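Local coordinates for 3'-5' exonuclease crn-4 (Caenorhabditis elegans, PDB 5DK5), which degrades RNA and DNA from their 3' ends as a metal-dependent exonuclease and takes part in apoptotic DNA breakdown, at residues Gly243-Arg248 / His289-Asn294; Glu247-Leu252 / His300-Ala305. All coordinates share one frame; numbering follows the deposited sequence.

Read from the N terminus, both contacts start on helix 239-249, whose last turns they share through Glu247 and Arg248. Contact 1 closes a loop of 40 residues by bringing 243-248 against 289-294; contact 2 closes one of 47 residues by bringing 247-252 against helix 300-305. Their touching residues interleave along the chain, so the two closures cross rather than nest. Their centres lie about 8 Å apart, and they meet directly: Tyr292 reaches Val249 and Ala302, while Phe301 lies against Ile245 and Phe246. Together they tie the C-terminal region to one helix, with edge strand 253-256 and three zinc-binding cysteines, Cys270, Cys273 and Cys280, inside both loops.

Contact 1 (Gly243-Arg248 / His289-Asn294); sequences GKIFER and HDLYKN
Leu291 brings one methyl, CD1, to two side chains of helix 239-249, and this small apolar junction is the whole of the contact. CD1 of Leu291 lies 3.9 Å from CB of Arg248 and 4.3 Å from CD1 of Ile245, two residues three positions apart on the helix, so the leucine tip meets points almost one turn apart. Leu291 belongs to a short 3-10 segment that begins at His289; its CB already heads for the helix, and an extended chi2 of 175° carries CD1 onward. Ile245 contributes differently. Its CB does not aim at Leu291, but a bend at chi2 (-69°) swings CD1 across, so that terminal methyl meets terminal methyl. Arg248 offers only the aliphatic root of its chain. Beyond CB the chain runs on, and its polar end is held elsewhere: NH1 is hydrogen-bonded to the carbonyl oxygen of Gln227. The carboxylate of Asp290 is near without pairing, OD2 of Asp290 standing 5.9 Å from NH1 of Arg248, close enough perhaps for a mild electrostatic attraction.

No hydrogen bond crosses between the two segments, an instance of how a single leucine can join a loop to a helix through apolar carbon alone. The helix face is completed by neighbours: Ile245 also packs on Leu229 and Trp235, whereas Tyr292, next to Leu291, stacks its ring on that of Tyr308. The carbonyl oxygen of Arg248 is hydrogen-bonded to NE2 of His284. Away from the annotated metal sites, this is plain hydrophobic packing of a 3-10 turn against the side of an α-helix, which here joins the C-terminal part of the chain to the helix preceding the edge strand of the exonuclease sheet.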
# COMPACT_ATOMS: atom_id res chain seq x y z
N GLY B 243 2.20 -20.00 -1.68
CA GLY B 243 3.41 -20.51 -2.30
C GLY B 243 3.10 -21.35 -3.52
O GLY B 243 3.78 -21.26 -4.54
N LYS B 244 2.06 -22.17 -3.42
CA LYS B 244 1.64 -23.03 -4.52
C LYS B 244 1.22 -22.19 -5.72
O LYS B 244 1.52 -22.54 -6.86
CB LYS B 244 0.49 -23.94 -4.09
CG LYS B 244 0.82 -24.84 -2.90
CD LYS B 244 1.88 -25.87 -3.25
CE LYS B 244 2.18 -26.78 -2.08
NZ LYS B 244 3.26 -27.76 -2.38
N ILE B 245 0.53 -21.08 -5.45
CA ILE B 245 0.13 -20.15 -6.50
C ILE B 245 1.35 -19.51 -7.15
O ILE B 245 1.46 -19.45 -8.37
CB ILE B 245 -0.80 -19.04 -5.95
CG1 ILE B 245 -2.15 -19.62 -5.52
CG2 ILE B 245 -0.99 -17.93 -6.98
CD1 ILE B 245 -3.02 -20.12 -6.66
N PHE B 246 2.25 -19.00 -6.31
CA PHE B 246 3.49 -18.39 -6.78
C PHE B 246 4.26 -19.31 -7.72
O PHE B 246 4.84 -18.87 -8.71
CB PHE B 246 4.39 -18.01 -5.60
CG PHE B 246 3.75 -17.06 -4.61
CD1 PHE B 246 2.73 -16.22 -5.00
CD2 PHE B 246 4.20 -17.01 -3.30
CE1 PHE B 246 2.15 -15.34 -4.09
CE2 PHE B 246 3.62 -16.14 -2.39
CZ PHE B 246 2.60 -15.31 -2.79
N GLU B 247 4.26 -20.60 -7.40
CA GLU B 247 5.03 -21.59 -8.16
C GLU B 247 4.55 -21.70 -9.60
O GLU B 247 5.34 -21.91 -10.51
CB GLU B 247 4.95 -22.96 -7.48
CG GLU B 247 5.83 -23.10 -6.25
CD GLU B 247 5.54 -24.36 -5.45
OE1 GLU B 247 4.60 -25.10 -5.81
OE2 GLU B 247 6.24 -24.60 -4.44
N ARG B 248 3.24 -21.57 -9.80
CA ARG B 248 2.65 -21.70 -11.13
C ARG B 248 2.73 -20.39 -11.90
O ARG B 248 2.95 -20.39 -13.11
CB ARG B 248 1.20 -22.16 -11.02
CG ARG B 248 0.99 -23.40 -10.15
CD ARG B 248 1.94 -24.53 -10.51
NE ARG B 248 1.62 -25.77 -9.81
CZ ARG B 248 0.81 -26.72 -10.27
NH1 ARG B 248 0.22 -26.60 -11.46
NH2 ARG B 248 0.58 -27.81 -9.54
N HIS B 289 -2.98 -21.10 -17.39
CA HIS B 289 -4.20 -20.49 -17.91
C HIS B 289 -5.40 -20.81 -17.03
O HIS B 289 -6.33 -20.01 -16.91
CB HIS B 289 -4.46 -20.96 -19.34
CG HIS B 289 -3.37 -20.59 -20.30
ND1 HIS B 289 -3.11 -19.28 -20.65
CD2 HIS B 289 -2.49 -21.35 -20.99
CE1 HIS B 289 -2.10 -19.25 -21.51
NE2 HIS B 289 -1.71 -20.49 -21.73
N ASP B 290 -5.39 -21.99 -16.42
CA ASP B 290 -6.48 -22.44 -15.56
C ASP B 290 -6.71 -21.50 -14.38
O ASP B 290 -7.82 -21.43 -13.85
CB ASP B 290 -6.19 -23.85 -15.05
CG ASP B 290 -4.83 -23.97 -14.39
OD1 ASP B 290 -3.83 -24.08 -15.12
OD2 ASP B 290 -4.76 -23.95 -13.14
N LEU B 291 -5.67 -20.79 -13.98
CA LEU B 291 -5.76 -19.86 -12.85
C LEU B 291 -6.19 -18.46 -13.30
O LEU B 291 -6.51 -17.61 -12.47
CB LEU B 291 -4.41 -19.77 -12.13
CG LEU B 291 -3.89 -21.05 -11.48
CD1 LEU B 291 -2.49 -20.82 -10.92
CD2 LEU B 291 -4.83 -21.53 -10.38
N TYR B 292 -6.21 -18.24 -14.61
CA TYR B 292 -6.41 -16.90 -15.18
C TYR B 292 -7.73 -16.74 -15.93
O TYR B 292 -7.88 -15.81 -16.73
CB TYR B 292 -5.24 -16.58 -16.12
CG TYR B 292 -3.88 -16.47 -15.47
CD1 TYR B 292 -3.76 -16.21 -14.11
CD2 TYR B 292 -2.72 -16.62 -16.21
CE1 TYR B 292 -2.51 -16.11 -13.51
CE2 TYR B 292 -1.47 -16.51 -15.62
CZ TYR B 292 -1.38 -16.26 -14.27
OH TYR B 292 -0.14 -16.15 -13.69
N LYS B 293 -8.69 -17.62 -15.68
CA LYS B 293 -9.94 -17.63 -16.45
C LYS B 293 -11.16 -17.19 -15.64
O LYS B 293 -12.23 -16.96 -16.21
CB LYS B 293 -10.18 -19.03 -17.03
CG LYS B 293 -10.30 -20.13 -15.99
CD LYS B 293 -10.49 -21.48 -16.67
CE LYS B 293 -10.59 -22.60 -15.66
NZ LYS B 293 -10.74 -23.93 -16.33
N ASN B 294 -11.01 -17.06 -14.33
CA ASN B 294 -12.10 -16.58 -13.47
C ASN B 294 -11.88 -15.13 -13.07
O ASN B 294 -11.04 -14.83 -12.22
CB ASN B 294 -12.22 -17.45 -12.22
CG ASN B 294 -13.35 -17.01 -11.31
OD1 ASN B 294 -14.26 -16.30 -11.74
ND2 ASN B 294 -13.30 -17.44 -10.05

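Contact 2 (Glu247-Leu252 / His300-Ala305); sequences ERVLPL and HFAKIA
Val249 and Phe301 approach from opposite directions, and their apolar contact does most of the work. Both valine methyls bear on neighbouring ring carbons: CG1 of Val249 is 3.6 Å from CE1 of Phe301, and CG2 of Val249 is 3.7 Å from CZ of Phe301. The fork thus sets one methyl against each end of the CE1-CZ bond, meeting the ring obliquely. Phe301 gets there through a chi1 of 82°, which places CG between the backbone N and the carbonyl carbon and throws the ring across. A second apolar touch joins CG1 of Val249 to CB of Ala302, 4.0 Å away, so one methyl serves two successive helix residues. With both methyls gone, as in an alanine here, CE1 and CZ of Phe301 and CB of Ala302 would probably lose their closest contacts across the segments, opening a gap beside the ring.

Polar bonds, none of which crosses between the segments, hold each in place. The backbone N atoms of His300 and Phe301 are bonded to the Asp36 carboxylate. Arg225 grips the carbonyl oxygens of Glu247, Leu250 and Pro251, where helix 239-249 gives way to strand 253-256. Helix 300-305 thus packs on the end of helix 239-249, meets helix 124-136 where Tyr132 OH is hydrogen-bonded to the carbonyl oxygen of Phe301, and bonds through the His300 imidazole to Thr73 and Asp90 of the second subunit.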
# COMPACT_ATOMS: atom_id res chain seq x y z
N GLU B 247 4.26 -20.60 -7.40
CA GLU B 247 5.03 -21.59 -8.16
C GLU B 247 4.55 -21.70 -9.60
O GLU B 247 5.34 -21.91 -10.51
CB GLU B 247 4.95 -22.96 -7.48
CG GLU B 247 5.83 -23.10 -6.25
CD GLU B 247 5.54 -24.36 -5.45
OE1 GLU B 247 4.60 -25.10 -5.81
OE2 GLU B 247 6.24 -24.60 -4.44
N ARG B 248 3.24 -21.57 -9.80
CA ARG B 248 2.65 -21.70 -11.13
C ARG B 248 2.73 -20.39 -11.90
O ARG B 248 2.95 -20.39 -13.11
CB ARG B 248 1.20 -22.16 -11.02
CG ARG B 248 0.99 -23.40 -10.15
CD ARG B 248 1.94 -24.53 -10.51
NE ARG B 248 1.62 -25.77 -9.81
CZ ARG B 248 0.81 -26.72 -10.27
NH1 ARG B 248 0.22 -26.60 -11.46
NH2 ARG B 248 0.58 -27.81 -9.54
N VAL B 249 2.57 -19.28 -11.20
CA VAL B 249 2.60 -17.96 -11.83
C VAL B 249 4.00 -17.61 -12.32
O VAL B 249 4.18 -17.23 -13.48
CB VAL B 249 2.12 -16.86 -10.86
CG1 VAL B 249 2.31 -15.47 -11.46
CG2 VAL B 249 0.66 -17.09 -10.49
N LEU B 250 4.99 -17.74 -11.44
CA LEU B 250 6.36 -17.40 -11.80
C LEU B 250 6.89 -18.38 -12.84
O LEU B 250 6.69 -19.59 -12.71
CB LEU B 250 7.25 -17.39 -10.56
CG LEU B 250 6.88 -16.36 -9.49
CD1 LEU B 250 7.66 -16.61 -8.21
CD2 LEU B 250 7.12 -14.94 -10.00
N PRO B 251 7.58 -17.87 -13.88
CA PRO B 251 8.05 -18.75 -14.96
C PRO B 251 9.10 -19.77 -14.54
O PRO B 251 9.04 -20.91 -14.99
CB PRO B 251 8.63 -17.76 -15.98
CG PRO B 251 8.91 -16.52 -15.22
CD PRO B 251 7.86 -16.45 -14.16
N LEU B 252 10.06 -19.36 -13.71
CA LEU B 252 11.14 -20.26 -13.30
C LEU B 252 10.80 -20.99 -12.00
O LEU B 252 10.26 -20.40 -11.06
CB LEU B 252 12.46 -19.50 -13.15
CG LEU B 252 12.95 -18.75 -14.39
CD1 LEU B 252 14.29 -18.09 -14.12
CD2 LEU B 252 13.05 -19.68 -15.60
N HIS B 300 -4.36 -10.78 -8.17
CA HIS B 300 -3.94 -9.38 -8.28
C HIS B 300 -2.46 -9.24 -8.64
O HIS B 300 -2.11 -8.48 -9.55
CB HIS B 300 -4.22 -8.64 -6.97
CG HIS B 300 -3.59 -7.29 -6.89
ND1 HIS B 300 -3.91 -6.26 -7.75
CD2 HIS B 300 -2.64 -6.80 -6.06
CE1 HIS B 300 -3.20 -5.19 -7.44
NE2 HIS B 300 -2.41 -5.49 -6.42
N PHE B 301 -1.59 -9.96 -7.94
CA PHE B 301 -0.15 -9.80 -8.12
C PHE B 301 0.29 -10.29 -9.50
O PHE B 301 1.28 -9.82 -10.05
CB PHE B 301 0.63 -10.52 -7.02
CG PHE B 301 0.81 -12.00 -7.26
CD1 PHE B 301 1.85 -12.48 -8.04
CD2 PHE B 301 -0.05 -12.92 -6.67
CE1 PHE B 301 2.02 -13.83 -8.25
CE2 PHE B 301 0.11 -14.27 -6.87
CZ PHE B 301 1.15 -14.73 -7.66
N ALA B 302 -0.45 -11.24 -10.05
CA ALA B 302 -0.18 -11.73 -11.40
C ALA B 302 -0.65 -10.70 -12.42
O ALA B 302 0.04 -10.41 -13.40
CB ALA B 302 -0.85 -13.07 -11.64
N LYS B 303 -1.83 -10.15 -12.17
CA LYS B 303 -2.45 -9.19 -13.09
C LYS B 303 -1.63 -7.92 -13.22
O LYS B 303 -1.41 -7.41 -14.32
CB LYS B 303 -3.86 -8.85 -12.62
CG LYS B 303 -4.77 -8.30 -13.70
CD LYS B 303 -5.19 -9.40 -14.66
CE LYS B 303 -6.28 -8.93 -15.61
NZ LYS B 303 -6.75 -10.03 -16.50
N ILE B 304 -1.17 -7.39 -12.09
CA ILE B 304 -0.48 -6.11 -12.07
C ILE B 304 0.95 -6.23 -12.59
O ILE B 304 1.52 -5.25 -13.08
CB ILE B 304 -0.46 -5.49 -10.65
CG1 ILE B 304 -0.19 -3.99 -10.72
CG2 ILE B 304 0.55 -6.20 -9.75
CD1 ILE B 304 -0.42 -3.26 -9.41
N ALA B 305 1.53 -7.42 -12.49
CA ALA B 305 2.88 -7.66 -13.02
C ALA B 305 2.84 -7.96 -14.51
O ALA B 305 3.87 -7.96 -15.18
CB ALA B 305 3.54 -8.81 -12.27